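Local coordinates for putrescine aminotransferase (Halomonas elongata DSM 2581, PDB 6GWI), which probably moves amino groups from amines such as putrescine to keto-group acceptors, using pyridoxal-5'-phosphate as its cofactor, at residues B[193-196]-B[197-201]; B[236-239]-B[240-244]. One frame throughout, in Å; residues are numbered along the deposited sequence.

Overall arrangement
Both contacts are local, each formed within the opening turns of one helix: contact 1 opens helix 194-212 and contact 2 lies at the start of helix 238-248. Their centres are 10 Å apart, and the two helices meet where Ser237 OG lies 2.7 Å from Glu195 O, a probable hydrogen bond, and where Cys201 CB packs on Tyr238 CE1. Each is partly buried. Contact 1 is mostly polar, relying on backbone bonds, a serine cap and a threonine hydroxyl, with Phe197 and Cys201 facing inward. Contact 2 adds aromatic and aliphatic packing to its backbone bonds; Tyr238, Trp239 and Val242 are buried and pack against strand 217-222, with the Trp239 side chain about 11 Å from the cofactor.

Contact 1: B[193-196]-B[197-201]; sequences SPEA and FGQTC
Phe197 N, Gly198 N, Gln199 N and Thr200 N bond back to the carbonyl oxygens of Ser193, Pro194, Glu195 and Ala196, an unbroken run of alpha-helical bonds whose first member, Phe197 N to Ser193 O, is 2.9 Å long and whose third, Gln199 N to Glu195 O, stretches to 3.3 Å. Ser193 is the N-cap. Its chi1 of 72° swings the hydroxyl over the opening turn, where Ser193 OG accepts from Ala196 N at 3.1 Å and so satisfies an amide that has no earlier helical carbonyl to bind. Pro194 follows directly, in the first turn, where its missing N-H costs the helix no bond.

Thr200 adds a side-chain bond to the same scaffold. With chi1 at -62°, Thr200 OG1, held beside its own backbone N and leaning back along the helix, donates to Ala196 O at 3.1 Å from above the carbonyl plane. That oxygen is therefore gripped twice, the other donor being Thr200 N. A valine here keeps the branched shape but has no hydroxyl, so Ala196 O would probably be left with one donor from this turn instead of two.

The helix begun here, 194-212, leads into strand 217-222 of the parallel sheet in the large domain expected of a class-III, fold-type-I aminotransferase. Its inward side carries Phe197 and Cys201: the sulfur Cys201 SG stands 3.5 Å above the plane of the Phe197 ring, displaced toward the rim, and both side chains touch Arg181. On the exposed side, Glu195 and Gln199 run alongside one another in extended form. Their polar ends stay 4.2 Å apart (Glu195 OE2 to Gln199 NE2), with carboxylate and amide planes 87° apart, whereas Gln199 CG packs more closely, 3.4 Å from Glu195 O.

Contact 2: B[236-239]-B[240-244]; sequences ESYW and PAVKK
Val242 is the bump of this helical stretch, and the hollow it fills is made by the rings of Tyr238 and Trp239, four and three residues earlier. Val242 CG2 sits over one face of the Tyr238 ring, 3.7 Å from the ring centroid and 15° off the normal, a CH-pi contact. The valine's chi1 of 171° sets CG1 anti to the backbone N, which sends this second methyl, Val242 CG1, to the tryptophan, 3.7 Å from Trp239 CZ3; it arrives obliquely, the two side chains running alongside each other. The two rings also touch each other: Tyr238 CE2 stands 3.9 Å above the Trp239 plane, over its centre.

A smaller fit lies on the exposed side. The Pro240 ring occupies the place where a backbone N-H would otherwise be, Pro240 CD lying 3.2 Å from Glu236 O and 3.5 Å from Trp239 CB. Beyond it the helical bonds run regularly, with Val242 N reaching Tyr238 O at 2.8 Å and Lys243 N reaching Trp239 O.

The stretch belongs to the helix of a beta-alpha-beta unit, strand 217-222, helix 238-248 and strand 252-255. Phe220 packs on Tyr238, Trp239 and Val242, while Ala202 of helix 194-212 also touches Val242. Trp239's side chain is about 11 Å from the bound pyridoxal-5'-phosphate.

The rings' polar atoms bond elsewhere, Tyr238 OH to Arg146 and Trp239 NE1 to Pro224 O; both rings are thus pinned at their polar atoms, which leaves carbon surfaces to meet Val242 and implies a fit set by shape.

Contact 1: B[193-196]-B[197-201]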
ATOM      1  N   SER B 193     -18.101  -0.358 -37.134  1.00 45.12           N
ATOM      2  CA  SER B 193     -16.759   0.112 -37.434  1.00 64.85           C
ATOM      3  C   SER B 193     -16.080   0.552 -36.136  1.00 50.07           C
ATOM      4  O   SER B 193     -16.743   1.046 -35.221  1.00 37.71           O
ATOM      5  CB  SER B 193     -16.796   1.280 -38.415  1.00 71.11           C
ATOM      6  OG  SER B 193     -17.292   2.452 -37.793  1.00 68.95           O
ATOM      7  N   PRO B 194     -14.758   0.386 -36.026  1.00 56.28           N
ATOM      8  CA  PRO B 194     -14.069   0.909 -34.831  1.00 55.20           C
ATOM      9  C   PRO B 194     -14.405   2.360 -34.516  1.00 52.44           C
ATOM     10  O   PRO B 194     -14.548   2.713 -33.338  1.00 34.18           O
ATOM     11  CB  PRO B 194     -12.586   0.721 -35.181  1.00 44.23           C
ATOM     12  CG  PRO B 194     -12.578  -0.475 -36.082  1.00 42.12           C
ATOM     13  CD  PRO B 194     -13.841  -0.361 -36.909  1.00 46.74           C
ATOM     14  N   GLU B 195     -14.535   3.214 -35.534  1.00 52.73           N
ATOM     15  CA  GLU B 195     -14.848   4.618 -35.283  1.00 48.77           C
ATOM     16  C   GLU B 195     -16.204   4.764 -34.600  1.00 34.84           C
ATOM     17  O   GLU B 195     -16.327   5.461 -33.586  1.00 30.94           O
ATOM     18  CB  GLU B 195     -14.810   5.414 -36.591  1.00 58.16           C
ATOM     19  CG  GLU B 195     -15.259   6.864 -36.441  1.00 75.48           C
ATOM     20  CD  GLU B 195     -14.972   7.708 -37.671  1.00 82.83           C
ATOM     21  OE1 GLU B 195     -14.231   7.238 -38.560  1.00 88.39           O
ATOM     22  OE2 GLU B 195     -15.492   8.841 -37.751  1.00 71.31           O
ATOM     23  N   ALA B 196     -17.240   4.126 -35.152  1.00 38.73           N
ATOM     24  CA  ALA B 196     -18.568   4.220 -34.553  1.00 39.62           C
ATOM     25  C   ALA B 196     -18.589   3.605 -33.159  1.00 39.99           C
ATOM     26  O   ALA B 196     -19.243   4.129 -32.250  1.00 46.94           O
ATOM     27  CB  ALA B 196     -19.603   3.538 -35.447  1.00 35.21           C
ATOM     28  N   PHE B 197     -17.882   2.489 -32.973  1.00 35.62           N
ATOM     29  CA  PHE B 197     -17.843   1.852 -31.661  1.00 31.30           C
ATOM     30  C   PHE B 197     -17.227   2.776 -30.619  1.00 37.73           C
ATOM     31  O   PHE B 197     -17.752   2.907 -29.507  1.00 28.29           O
ATOM     32  CB  PHE B 197     -17.061   0.545 -31.743  1.00 30.57           C
ATOM     33  CG  PHE B 197     -17.035  -0.227 -30.457  1.00 29.98           C
ATOM     34  CD1 PHE B 197     -18.198  -0.773 -29.944  1.00 41.13           C
ATOM     35  CD2 PHE B 197     -15.852  -0.410 -29.765  1.00 28.25           C
ATOM     36  CE1 PHE B 197     -18.182  -1.489 -28.767  1.00 38.02           C
ATOM     37  CE2 PHE B 197     -15.831  -1.125 -28.583  1.00 26.66           C
ATOM     38  CZ  PHE B 197     -16.997  -1.665 -28.085  1.00 39.84           C
ATOM     39  N   GLY B 198     -16.112   3.425 -30.958  1.00 42.09           N
ATOM     40  CA  GLY B 198     -15.490   4.340 -30.016  1.00 37.50           C
ATOM     41  C   GLY B 198     -16.435   5.433 -29.559  1.00 33.21           C
ATOM     42  O   GLY B 198     -16.443   5.810 -28.385  1.00 32.47           O
ATOM     43  N   GLN B 199     -17.256   5.945 -30.475  1.00 33.85           N
ATOM     44  CA  GLN B 199     -18.189   7.007 -30.120  1.00 37.21           C
ATOM     45  C   GLN B 199     -19.327   6.478 -29.258  1.00 37.26           C
ATOM     46  O   GLN B 199     -19.778   7.162 -28.331  1.00 35.81           O
ATOM     47  CB  GLN B 199     -18.713   7.667 -31.395  1.00 39.84           C
ATOM     48  CG  GLN B 199     -17.609   8.344 -32.197  1.00 43.63           C
ATOM     49  CD  GLN B 199     -18.051   8.789 -33.573  1.00 57.48           C
ATOM     50  OE1 GLN B 199     -19.001   8.248 -34.139  1.00 67.06           O
ATOM     51  NE2 GLN B 199     -17.363   9.783 -34.120  1.00 46.87           N
ATOM     52  N   THR B 200     -19.794   5.259 -29.530  1.00 34.10           N
ATOM     53  CA  THR B 200     -20.809   4.648 -28.680  1.00 31.31           C
ATOM     54  C   THR B 200     -20.309   4.505 -27.246  1.00 27.58           C
ATOM     55  O   THR B 200     -21.019   4.831 -26.289  1.00 28.80           O
ATOM     56  CB  THR B 200     -21.204   3.281 -29.242  1.00 34.39           C
ATOM     57  OG1 THR B 200     -21.776   3.447 -30.544  1.00 37.70           O
ATOM     58  CG2 THR B 200     -22.204   2.581 -28.334  1.00 46.30           C
ATOM     59  N   CYS B 201     -19.073   4.030 -27.079  1.00 37.40           N
ATOM     60  CA  CYS B 201     -18.541   3.828 -25.735  1.00 38.35           C
ATOM     61  C   CYS B 201     -18.305   5.150 -25.016  1.00 34.34           C
ATOM     62  O   CYS B 201     -18.428   5.210 -23.787  1.00 26.89           O
ATOM     63  CB  CYS B 201     -17.266   2.994 -25.819  1.00 31.87           C
ATOM     64  SG  CYS B 201     -17.604   1.313 -26.393  1.00 32.50           S
TER

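Contact 2: B[236-239]-B[240-244]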
ATOM      1  N   GLU B 236      -9.453   5.006 -32.119  1.00 31.81           N
ATOM      2  CA  GLU B 236      -8.929   6.367 -32.133  1.00 65.16           C
ATOM      3  C   GLU B 236     -10.019   7.405 -31.909  1.00 44.15           C
ATOM      4  O   GLU B 236      -9.712   8.530 -31.497  1.00 35.65           O
ATOM      5  CB  GLU B 236      -8.203   6.632 -33.453  1.00 97.65           C
ATOM      6  CG  GLU B 236      -6.938   5.802 -33.623  1.00104.09           C
ATOM      7  CD  GLU B 236      -6.258   6.025 -34.961  1.00 99.74           C
ATOM      8  OE1 GLU B 236      -6.666   6.950 -35.693  1.00 93.02           O
ATOM      9  OE2 GLU B 236      -5.312   5.272 -35.277  1.00 94.08           O
ATOM     10  N   SER B 237     -11.279   7.054 -32.169  1.00 38.24           N
ATOM     11  CA  SER B 237     -12.404   7.954 -31.950  1.00 39.07           C
ATOM     12  C   SER B 237     -12.801   8.070 -30.483  1.00 42.68           C
ATOM     13  O   SER B 237     -13.540   8.995 -30.129  1.00 33.87           O
ATOM     14  CB  SER B 237     -13.613   7.476 -32.758  1.00 33.58           C
ATOM     15  OG  SER B 237     -14.054   6.210 -32.297  1.00 36.04           O
ATOM     16  N   TYR B 238     -12.333   7.163 -29.626  1.00 34.54           N
ATOM     17  CA  TYR B 238     -12.882   7.068 -28.278  1.00 28.26           C
ATOM     18  C   TYR B 238     -12.521   8.287 -27.439  1.00 36.04           C
ATOM     19  O   TYR B 238     -13.403   8.990 -26.933  1.00 24.53           O
ATOM     20  CB  TYR B 238     -12.397   5.780 -27.609  1.00 26.64           C
ATOM     21  CG  TYR B 238     -12.856   5.630 -26.175  1.00 29.96           C
ATOM     22  CD1 TYR B 238     -14.181   5.342 -25.876  1.00 33.41           C
ATOM     23  CD2 TYR B 238     -11.959   5.767 -25.121  1.00 32.40           C
ATOM     24  CE1 TYR B 238     -14.603   5.201 -24.564  1.00 25.37           C
ATOM     25  CE2 TYR B 238     -12.370   5.625 -23.806  1.00 23.64           C
ATOM     26  CZ  TYR B 238     -13.691   5.343 -23.533  1.00 27.56           C
ATOM     27  OH  TYR B 238     -14.095   5.203 -22.225  1.00 29.70           O
ATOM     28  N   TRP B 239     -11.232   8.551 -27.266  1.00 30.96           N
ATOM     29  CA  TRP B 239     -10.829   9.580 -26.317  1.00 26.95           C
ATOM     30  C   TRP B 239     -11.205  10.981 -26.787  1.00 35.41           C
ATOM     31  O   TRP B 239     -11.572  11.819 -25.953  1.00 24.55           O
ATOM     32  CB  TRP B 239      -9.329   9.484 -26.028  1.00 23.16           C
ATOM     33  CG  TRP B 239      -9.023   8.463 -24.962  1.00 32.31           C
ATOM     34  CD1 TRP B 239      -8.298   7.314 -25.103  1.00 27.66           C
ATOM     35  CD2 TRP B 239      -9.469   8.490 -23.599  1.00 38.26           C
ATOM     36  NE1 TRP B 239      -8.252   6.633 -23.909  1.00 36.78           N
ATOM     37  CE2 TRP B 239      -8.964   7.333 -22.971  1.00 36.92           C
ATOM     38  CE3 TRP B 239     -10.241   9.382 -22.848  1.00 29.51           C
ATOM     39  CZ2 TRP B 239      -9.205   7.047 -21.628  1.00 25.26           C
ATOM     40  CZ3 TRP B 239     -10.476   9.098 -21.515  1.00 28.41           C
ATOM     41  CH2 TRP B 239      -9.962   7.939 -20.919  1.00 20.78           C
ATOM     42  N   PRO B 240     -11.129  11.291 -28.089  1.00 39.60           N
ATOM     43  CA  PRO B 240     -11.652  12.593 -28.537  1.00 41.17           C
ATOM     44  C   PRO B 240     -13.121  12.774 -28.210  1.00 32.89           C
ATOM     45  O   PRO B 240     -13.542  13.870 -27.819  1.00 28.69           O
ATOM     46  CB  PRO B 240     -11.410  12.569 -30.054  1.00 37.81           C
ATOM     47  CG  PRO B 240     -10.264  11.639 -30.232  1.00 30.34           C
ATOM     48  CD  PRO B 240     -10.482  10.560 -29.194  1.00 28.89           C
ATOM     49  N   ALA B 241     -13.920  11.717 -28.368  1.00 31.40           N
ATOM     50  CA  ALA B 241     -15.332  11.797 -28.016  1.00 29.72           C
ATOM     51  C   ALA B 241     -15.522  11.892 -26.504  1.00 37.86           C
ATOM     52  O   ALA B 241     -16.426  12.594 -26.035  1.00 34.93           O
ATOM     53  CB  ALA B 241     -16.081  10.594 -28.591  1.00 27.03           C
ATOM     54  N   VAL B 242     -14.684  11.205 -25.719  1.00 34.02           N
ATOM     55  CA  VAL B 242     -14.777  11.338 -24.265  1.00 32.63           C
ATOM     56  C   VAL B 242     -14.509  12.780 -23.850  1.00 33.32           C
ATOM     57  O   VAL B 242     -15.196  13.333 -22.983  1.00 25.83           O
ATOM     58  CB  VAL B 242     -13.809  10.368 -23.559  1.00 28.40           C
ATOM     59  CG1 VAL B 242     -13.746  10.678 -22.063  1.00 27.07           C
ATOM     60  CG2 VAL B 242     -14.227   8.916 -23.784  1.00 36.71           C
ATOM     61  N   LYS B 243     -13.495  13.409 -24.453  1.00 30.04           N
ATOM     62  CA  LYS B 243     -13.206  14.803 -24.138  1.00 39.69           C
ATOM     63  C   LYS B 243     -14.409  15.685 -24.436  1.00 35.99           C
ATOM     64  O   LYS B 243     -14.661  16.664 -23.725  1.00 31.08           O
ATOM     65  CB  LYS B 243     -11.989  15.280 -24.933  1.00 44.12           C
ATOM     66  CG  LYS B 243     -10.682  14.606 -24.543  1.00 39.38           C
ATOM     67  CD  LYS B 243      -9.472  15.431 -24.969  1.00 61.38           C
ATOM     68  CE  LYS B 243      -9.289  15.434 -26.478  1.00 75.07           C
ATOM     69  NZ  LYS B 243      -7.980  16.031 -26.871  1.00 67.77           N
ATOM     70  N   LYS B 244     -15.160  15.348 -25.483  1.00 24.85           N
ATOM     71  CA  LYS B 244     -16.358  16.104 -25.817  1.00 29.21           C
ATOM     72  C   LYS B 244     -17.391  16.011 -24.702  1.00 28.17           C
ATOM     73  O   LYS B 244     -18.002  17.020 -24.324  1.00 27.67           O
ATOM     74  CB  LYS B 244     -16.922  15.579 -27.140  1.00 37.86           C
ATOM     75  CG  LYS B 244     -17.844  16.531 -27.886  1.00 55.95           C
ATOM     76  CD  LYS B 244     -17.898  16.204 -29.382  1.00 59.54           C
ATOM     77  CE  LYS B 244     -18.587  14.874 -29.670  1.00 63.73           C
ATOM     78  NZ  LYS B 244     -20.041  14.907 -29.348  1.00 78.97           N
TER